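Local coordinates for protein succinate-semialdehyde dehydrogenase (Synechococcus sp., PDB 4ITA) that probably oxidises succinic semialdehyde to succinate with NADP+ as cofactor, as a member of the aldehyde dehydrogenase family, at residues G304-A307 with I311-D314. Numbering follows the deposited sequence.
Sequences GPLA and ILQD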
ATOM      1  N   GLY A 304     -15.774  26.875  18.887  1.00  9.84           N
ATOM      2  CA  GLY A 304     -15.078  26.745  20.158  1.00  9.19           C
ATOM      3  C   GLY A 304     -13.612  27.116  20.005  1.00  9.28           C
ATOM      4  O   GLY A 304     -13.197  27.622  18.964  1.00 10.37           O
ATOM      5  N   PRO A 305     -12.807  26.854  21.039  1.00  9.50           N
ATOM      6  CA  PRO A 305     -11.375  27.143  20.969  1.00  8.20           C
ATOM      7  C   PRO A 305     -10.673  26.140  20.057  1.00  9.11           C
ATOM      8  O   PRO A 305     -11.190  25.040  19.851  1.00  8.85           O
ATOM      9  CB  PRO A 305     -10.910  26.917  22.413  1.00  9.38           C
ATOM     10  CG  PRO A 305     -11.831  25.826  22.908  1.00  9.82           C
ATOM     11  CD  PRO A 305     -13.169  26.128  22.273  1.00  9.70           C
ATOM     12  N   LEU A 306      -9.516  26.511  19.525  1.00  8.32           N
ATOM     13  CA  LEU A 306      -8.641  25.536  18.889  1.00  8.86           C
ATOM     14  C   LEU A 306      -8.172  24.538  19.946  1.00  8.94           C
ATOM     15  O   LEU A 306      -8.214  24.825  21.144  1.00  9.23           O
ATOM     16  CB  LEU A 306      -7.452  26.235  18.236  1.00  8.58           C
ATOM     17  CG  LEU A 306      -7.841  27.258  17.167  1.00  7.91           C
ATOM     18  CD1 LEU A 306      -6.595  27.928  16.623  1.00 10.84           C
ATOM     19  CD2 LEU A 306      -8.639  26.597  16.042  1.00 12.01           C
ATOM     20  N   ALA A 307      -7.709  23.374  19.518  1.00  7.70           N
ATOM     21  CA  ALA A 307      -7.514  22.284  20.472  1.00  8.04           C
ATOM     22  C   ALA A 307      -6.331  22.469  21.407  1.00  8.97           C
ATOM     23  O   ALA A 307      -6.346  21.957  22.525  1.00 10.50           O
ATOM     24  CB  ALA A 307      -7.397  20.967  19.760  1.00  8.98           C
ATOM     25  N   ILE A 311      -1.394  24.847  18.265  1.00 11.45           N
ATOM     26  CA  ILE A 311      -2.163  25.161  17.067  1.00 11.29           C
ATOM     27  C   ILE A 311      -2.466  26.657  17.012  1.00 10.42           C
ATOM     28  O   ILE A 311      -2.335  27.291  15.957  1.00 11.04           O
ATOM     29  CB  ILE A 311      -3.486  24.364  17.010  1.00 12.17           C
ATOM     30  CG1 ILE A 311      -3.197  22.870  16.881  1.00 14.14           C
ATOM     31  CG2 ILE A 311      -4.346  24.842  15.848  1.00 14.42           C
ATOM     32  CD1 ILE A 311      -2.531  22.498  15.571  1.00 18.01           C
ATOM     33  N   LEU A 312      -2.861  27.215  18.153  1.00  9.01           N
ATOM     34  CA  LEU A 312      -3.123  28.644  18.247  1.00  9.88           C
ATOM     35  C   LEU A 312      -1.887  29.466  17.882  1.00 11.42           C
ATOM     36  O   LEU A 312      -1.975  30.431  17.115  1.00 10.37           O
ATOM     37  CB  LEU A 312      -3.621  29.002  19.648  1.00 10.28           C
ATOM     38  CG  LEU A 312      -3.912  30.491  19.873  1.00 11.11           C
ATOM     39  CD1 LEU A 312      -5.028  30.980  18.967  1.00 13.60           C
ATOM     40  CD2 LEU A 312      -4.240  30.775  21.331  1.00 12.76           C
ATOM     41  N   GLN A 313      -0.732  29.079  18.416  1.00 11.11           N
ATOM     42  CA  GLN A 313       0.510  29.783  18.108  1.00 10.85           C
ATOM     43  C   GLN A 313       0.844  29.673  16.627  1.00 10.40           C
ATOM     44  O   GLN A 313       1.246  30.656  15.995  1.00 11.41           O
ATOM     45  CB  GLN A 313       1.667  29.237  18.947  1.00 11.26           C
ATOM     46  CG  GLN A 313       1.573  29.574  20.417  1.00 13.53           C
ATOM     47  CD  GLN A 313       2.552  28.775  21.245  1.00 18.28           C
ATOM     48  OE1 GLN A 313       3.144  27.807  20.762  1.00 21.17           O
ATOM     49  NE2 GLN A 313       2.727  29.171  22.499  1.00 22.39           N
ATOM     50  N   ASP A 314       0.675  28.478  16.074  1.00 10.90           N
ATOM     51  CA  ASP A 314       1.001  28.246  14.673  1.00 11.46           C
ATOM     52  C   ASP A 314       0.132  29.074  13.723  1.00  9.65           C
ATOM     53  O   ASP A 314       0.660  29.762  12.843  1.00  9.97           O
ATOM     54  CB  ASP A 314       0.925  26.755  14.318  1.00 11.80           C
ATOM     55  CG  ASP A 314       2.042  25.939  14.943  1.00 17.35           C
ATOM     56  OD1 ASP A 314       3.035  26.525  15.423  1.00 17.43           O
ATOM     57  OD2 ASP A 314       1.921  24.698  14.942  1.00 22.95           O
TER
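Through Leu306, the last loop residues before helix 309-325 pack on its first turn, meeting Ile311 and Leu312. The contact between the two segments is wholly apolar, and one methyl does most of the work. Leu306 CG, placed anti to its carbonyl carbon (chi1 -59°), and an extended chi2 (178°) bring CD1 to the helix. Leu306 CD1 lies 3.9 Å from Ile311 CG2 and equally near the backbone, 3.9 Å from Leu312 CA, while the methyls Leu306 CD1 and Leu312 CD1 approach more loosely, at 4.2 Å. The Leu306 and Ile311 side chains cross at about a right angle. In Ile311 the two branches divide the labour: CG2, anti to the backbone N, faces Leu306, whereas CG1 carries CD1 away from the loop.

Polar bonds outside the contact engage the backbone. Leu306 pairs with Tyr341 through backbone hydrogen bonds, Ala307 N donates to Gln262 OE1, and Ile311 N donates to Thr308 OG1 at the start of the helix.

The Ile311 side chain also lies about 4 Å, nearest atoms, from the bound NADPH, so this small loop-to-helix packing lies at the border of the cofactor site of an aldehyde dehydrogenase fold.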